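Local structure of regulatory protein CII (Enterobacteria phage lambda, 1ZS4) at residues N20-M24 and L25-K29; R73-A76 and A77-N81. The protein activates transcription from the phage promoters that drive the repressor and integrase genes, binding DNA as a homotetramer to establish latency. All blocks are in the same frame, centred on the assembly; numbering follows the deposited sequence.

Overall arrangement
From the N terminus, helix 7-25 runs first and ends in interaction 1, where N20-M24 passes directly into L25-K29 and the chain turns into helix 27-34. Helices 38-47 and 49-59 follow, and helix 65-78 then carries the chain to interaction 2, in which R73-A76 leads into A77-N81 at its C-terminal end. Neither contact closes a loop: each lies within one continuous run of chain. They stand in series, neither nested nor crossed, on opposite sides of the chain's centre; the centres of interaction 1 and interaction 2 are about 45 Å apart. Interaction 1 joins two helices beside the DNA; interaction 2 ends the last helix among the other subunits. Both touch the second subunit.

Interaction 1: residues N20-M24 and L25-K29; sequences NKIAM and LGTEK. With nucleotides of chain A.
L25 and I22 carry most of this local turn, with G26 as its backbone joint; it ends helix 7-25 and opens helix 27-34, the first helix of the predicted helix-turn-helix motif. Two i to i+4 bonds close the old helix: L25 N donates to K21 O at 3.1 Å, and G26 N to I22 O at 2.7 Å with an N-H...O angle of 149°. The chain then leaves helical geometry at G26, where phi is +115° and psi 142°, a region of the map that glycine enters readily. This same glycine occupies the N-cap position of the next helix, making it the joint between the two.

L25 CB lies 3.6 Å from K21 O, and the L25 side chain packs on V58 of the second subunit. M24, just before it, adds only a close approach of its CB to L25 N. I22 is buried. Its methyl branch CG2, set anti to the backbone N, comes within 4.0 Å of T27 OG1, the two side chains crossing at a slant. Beyond them, both I22 and T27 pack on I41 of helix 38-47, which ties the turn to the remainder of the DNA-binding unit.

The functional consequence lies at the first turn of helix 27-34, whose N-H groups face the backbone phosphate of DG7 of chain A. The helix end would be expected to add a favourable field to this grip on an anion. Near the same nucleotide, T27 is held by a hydrogen bond between its OG1 and K45 NZ, and its CB lies 3.4 Å from DG7 O5'. Two oxygens of the phosphate are taken by successive amides: T27 N donates to DG7 OP1 at 3.1 Å, and E28 N to DG7 OP2 at 2.9 Å.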
loop_
_atom_site.group_PDB
_atom_site.type_symbol
_atom_site.label_atom_id
_atom_site.label_comp_id
_atom_site.label_asym_id
_atom_site.label_seq_id
_atom_site.Cartn_x
_atom_site.Cartn_y
_atom_site.Cartn_z
ATOM N N ASN C 20 14.413 -5.787 -25.726
ATOM C CA ASN C 20 14.799 -5.259 -27.040
ATOM C C ASN C 20 14.889 -3.727 -27.027
ATOM O O ASN C 20 15.760 -3.152 -27.677
ATOM C CB ASN C 20 13.811 -5.707 -28.123
ATOM C CG ASN C 20 14.187 -5.183 -29.499
ATOM O OD1 ASN C 20 15.261 -5.501 -30.023
ATOM N ND2 ASN C 20 13.314 -4.363 -30.088
ATOM N N LYS C 21 14.003 -3.066 -26.288
ATOM C CA LYS C 21 14.041 -1.607 -26.218
ATOM C C LYS C 21 15.339 -1.167 -25.544
ATOM O O LYS C 21 15.989 -0.213 -25.985
ATOM C CB LYS C 21 12.822 -1.070 -25.471
ATOM C CG LYS C 21 11.579 -0.973 -26.360
ATOM C CD LYS C 21 10.341 -0.620 -25.544
ATOM C CE LYS C 21 9.163 -0.183 -26.421
ATOM N NZ LYS C 21 9.265 1.268 -26.814
ATOM N N ILE C 22 15.733 -1.859 -24.481
ATOM C CA ILE C 22 16.988 -1.521 -23.808
ATOM C C ILE C 22 18.183 -1.746 -24.759
ATOM O O ILE C 22 19.110 -0.927 -24.831
ATOM C CB ILE C 22 17.203 -2.394 -22.545
ATOM C CG1 ILE C 22 16.192 -2.006 -21.455
ATOM C CG2 ILE C 22 18.645 -2.237 -22.032
ATOM C CD1 ILE C 22 16.184 -2.976 -20.277
ATOM N N ALA C 23 18.159 -2.853 -25.495
ATOM C CA ALA C 23 19.258 -3.156 -26.413
ATOM C C ALA C 23 19.372 -2.164 -27.560
ATOM O O ALA C 23 20.483 -1.821 -27.987
ATOM C CB ALA C 23 19.107 -4.570 -26.973
ATOM N N MET C 24 18.231 -1.717 -28.072
ATOM C CA MET C 24 18.222 -0.766 -29.176
ATOM C C MET C 24 18.718 0.593 -28.729
ATOM O O MET C 24 19.411 1.268 -29.479
ATOM C CB MET C 24 16.821 -0.636 -29.775
ATOM C CG MET C 24 16.383 -1.885 -30.538
ATOM S SD MET C 24 17.383 -2.257 -32.010
ATOM C CE MET C 24 18.579 -3.432 -31.326
ATOM N N LEU C 25 18.363 1.000 -27.511
ATOM C CA LEU C 25 18.830 2.283 -26.999
ATOM C C LEU C 25 20.302 2.118 -26.624
ATOM O O LEU C 25 21.126 2.997 -26.881
ATOM C CB LEU C 25 18.035 2.691 -25.747
ATOM C CG LEU C 25 17.752 4.176 -25.464
ATOM C CD1 LEU C 25 17.345 4.334 -24.002
ATOM C CD2 LEU C 25 18.958 5.046 -25.764
ATOM N N GLY C 26 20.619 0.968 -26.034
ATOM C CA GLY C 26 21.970 0.681 -25.579
ATOM C C GLY C 26 21.908 0.572 -24.063
ATOM O O GLY C 26 21.174 1.319 -23.422
ATOM N N THR C 27 22.659 -0.356 -23.479
ATOM C CA THR C 27 22.643 -0.517 -22.029
ATOM C C THR C 27 23.241 0.696 -21.322
ATOM O O THR C 27 22.631 1.238 -20.390
ATOM C CB THR C 27 23.355 -1.831 -21.616
ATOM O OG1 THR C 27 22.623 -2.942 -22.163
ATOM C CG2 THR C 27 23.417 -1.986 -20.082
ATOM N N GLU C 28 24.424 1.137 -21.749
ATOM C CA GLU C 28 25.028 2.326 -21.127
ATOM C C GLU C 28 24.116 3.542 -21.330
ATOM O O GLU C 28 23.891 4.309 -20.401
ATOM C CB GLU C 28 26.413 2.601 -21.724
ATOM C CG GLU C 28 27.000 3.999 -21.408
ATOM C CD GLU C 28 27.247 4.234 -19.927
ATOM O OE1 GLU C 28 27.268 3.253 -19.153
ATOM O OE2 GLU C 28 27.445 5.406 -19.528
ATOM N N LYS C 29 23.580 3.714 -22.536
ATOM C CA LYS C 29 22.701 4.855 -22.796
ATOM C C LYS C 29 21.454 4.801 -21.915
ATOM O O LYS C 29 21.001 5.827 -21.401
ATOM C CB LYS C 29 22.329 4.931 -24.285
ATOM C CG LYS C 29 23.493 5.375 -25.186
ATOM C CD LYS C 29 24.014 6.763 -24.786
ATOM C CE LYS C 29 25.288 7.170 -25.550
ATOM N NZ LYS C 29 26.536 6.454 -25.092
ATOM P P DG A 7 26.194 -1.265 -24.214
ATOM O OP1 DG A 7 25.155 -0.840 -25.165
ATOM O OP2 DG A 7 26.481 -0.423 -23.022
ATOM O "O5'" DG A 7 25.842 -2.720 -23.696
ATOM C "C5'" DG A 7 25.793 -3.811 -24.600
ATOM C "C4'" DG A 7 26.145 -5.107 -23.903
ATOM O "O4'" DG A 7 27.555 -5.108 -23.535
ATOM C "C3'" DG A 7 25.398 -5.318 -22.579
ATOM O "O3'" DG A 7 25.230 -6.727 -22.395
ATOM C "C2'" DG A 7 26.337 -4.698 -21.554
ATOM C "C1'" DG A 7 27.699 -5.075 -22.120
ATOM N N9 DG A 7 28.818 -4.200 -21.780
ATOM C C8 DG A 7 28.825 -2.828 -21.726
ATOM N N7 DG A 7 29.981 -2.335 -21.349
ATOM C C5 DG A 7 30.781 -3.452 -21.149
ATOM C C6 DG A 7 32.141 -3.556 -20.737
ATOM O O6 DG A 7 32.940 -2.649 -20.449
ATOM N N1 DG A 7 32.554 -4.878 -20.676
ATOM C C2 DG A 7 31.768 -5.966 -20.971
ATOM N N2 DG A 7 32.353 -7.169 -20.850
ATOM N N3 DG A 7 30.507 -5.884 -21.354
ATOM C C4 DG A 7 30.081 -4.609 -21.420
#

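Interaction 2: residues R73-A76 and A77-N81; sequences RQVA and AILTN
A local helix-end contact, R73-A76 against A77-N81 forms the last turns of helix 65-78 and its exit toward the C terminus, at the tetramer interface. The evidence for an alpha-helical ending is a run of three i to i+4 backbone bonds: A77 N to R73 O, I78 N to Q74 O, and L79 N to V75 O at 3.0 Å. L79 is then the first residue to leave helical angles, and T80 is extended.

The fourth carbonyl in the series, that of A76, is met by a side chain. T80 OG1 donates to A76 O at 2.7 Å, the hydroxyl approaching from 39° out of the carbonyl plane. This is made possible by chi1 of -61°, which sets OG1 beside its own backbone N and turns it back to the helix end. The T80 amide itself donates to A77 O at 3.2 Å, an i to i+3 bond, where the helix pattern gives way.

I78 folds its CG1 back over Q74 O, 3.3 Å away, and A77 CB lies 3.4 Å from both Q74 O and R73 O. V75 and L79, one turn apart, run side by side in one direction, an apolar pair that packs on other chains. V75 meets V75 of the second subunit and L71 of the third, and L79 packs on V75 of the second and L71 of the fourth; this face of the helix end, with V75 and L79 buried, is thus packed between subunits. Between the two, V75 CG1 and L79 CD1 meet at 4.0 Å.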
loop_
_atom_site.group_PDB
_atom_site.type_symbol
_atom_site.label_atom_id
_atom_site.label_comp_id
_atom_site.label_asym_id
_atom_site.label_seq_id
_atom_site.Cartn_x
_atom_site.Cartn_y
_atom_site.Cartn_z
ATOM N N ARG C 73 -17.374 0.229 -3.918
ATOM C CA ARG C 73 -18.085 0.236 -2.639
ATOM C C ARG C 73 -17.119 0.591 -1.524
ATOM O O ARG C 73 -17.429 1.399 -0.650
ATOM C CB ARG C 73 -18.686 -1.135 -2.325
ATOM C CG ARG C 73 -19.907 -1.502 -3.135
ATOM C CD ARG C 73 -20.590 -2.715 -2.507
ATOM N NE ARG C 73 -19.720 -3.894 -2.467
ATOM C CZ ARG C 73 -19.620 -4.793 -3.446
ATOM N NH1 ARG C 73 -20.337 -4.661 -4.557
ATOM N NH2 ARG C 73 -18.796 -5.832 -3.316
ATOM N N GLN C 74 -15.943 -0.026 -1.571
ATOM C CA GLN C 74 -14.921 0.205 -0.557
ATOM C C GLN C 74 -14.440 1.639 -0.539
ATOM O O GLN C 74 -14.286 2.228 0.526
ATOM C CB GLN C 74 -13.723 -0.707 -0.790
ATOM C CG GLN C 74 -14.013 -2.193 -0.635
ATOM C CD GLN C 74 -12.835 -3.051 -1.063
ATOM O OE1 GLN C 74 -12.423 -3.027 -2.224
ATOM N NE2 GLN C 74 -12.283 -3.809 -0.125
ATOM N N VAL C 75 -14.169 2.188 -1.716
ATOM C CA VAL C 75 -13.697 3.556 -1.790
ATOM C C VAL C 75 -14.816 4.518 -1.415
ATOM O O VAL C 75 -14.588 5.525 -0.750
ATOM C CB VAL C 75 -13.159 3.872 -3.194
ATOM C CG1 VAL C 75 -12.785 5.341 -3.287
ATOM C CG2 VAL C 75 -11.932 2.995 -3.471
ATOM N N ALA C 76 -16.040 4.210 -1.827
ATOM C CA ALA C 76 -17.157 5.081 -1.473
ATOM C C ALA C 76 -17.336 5.101 0.046
ATOM O O ALA C 76 -17.676 6.145 0.618
ATOM C CB ALA C 76 -18.441 4.601 -2.157
ATOM N N ALA C 77 -17.110 3.957 0.696
ATOM C CA ALA C 77 -17.241 3.863 2.155
ATOM C C ALA C 77 -16.246 4.815 2.824
ATOM O O ALA C 77 -16.578 5.527 3.776
ATOM C CB ALA C 77 -16.999 2.406 2.617
ATOM N N ILE C 78 -15.021 4.829 2.313
ATOM C CA ILE C 78 -13.970 5.704 2.823
ATOM C C ILE C 78 -14.331 7.178 2.607
ATOM O O ILE C 78 -13.986 8.042 3.406
ATOM C CB ILE C 78 -12.634 5.400 2.108
ATOM C CG1 ILE C 78 -12.219 3.965 2.436
ATOM C CG2 ILE C 78 -11.553 6.392 2.540
ATOM C CD1 ILE C 78 -11.032 3.440 1.620
ATOM N N LEU C 79 -15.031 7.458 1.516
ATOM C CA LEU C 79 -15.417 8.829 1.207
ATOM C C LEU C 79 -16.818 9.194 1.712
ATOM O O LEU C 79 -17.419 10.151 1.243
ATOM C CB LEU C 79 -15.297 9.081 -0.301
ATOM C CG LEU C 79 -13.856 9.017 -0.838
ATOM C CD1 LEU C 79 -13.852 9.073 -2.349
ATOM C CD2 LEU C 79 -13.043 10.172 -0.257
ATOM N N THR C 80 -17.333 8.424 2.669
ATOM C CA THR C 80 -18.636 8.713 3.258
ATOM C C THR C 80 -18.427 9.078 4.718
ATOM O O THR C 80 -17.760 8.347 5.454
ATOM C CB THR C 80 -19.579 7.499 3.218
ATOM O OG1 THR C 80 -19.810 7.115 1.858
ATOM C CG2 THR C 80 -20.922 7.852 3.871
ATOM N N ASN C 81 -18.983 10.181 5.120
ATOM C CA ASN C 81 -18.797 10.634 6.487
ATOM C C ASN C 81 -19.570 9.873 7.569
ATOM O O ASN C 81 -20.512 9.123 7.310
ATOM C CB ASN C 81 -19.250 12.074 6.608
ATOM C CG ASN C 81 -18.243 13.059 6.097
ATOM O OD1 ASN C 81 -18.572 13.885 5.248
ATOM N ND2 ASN C 81 -17.028 12.996 6.610
#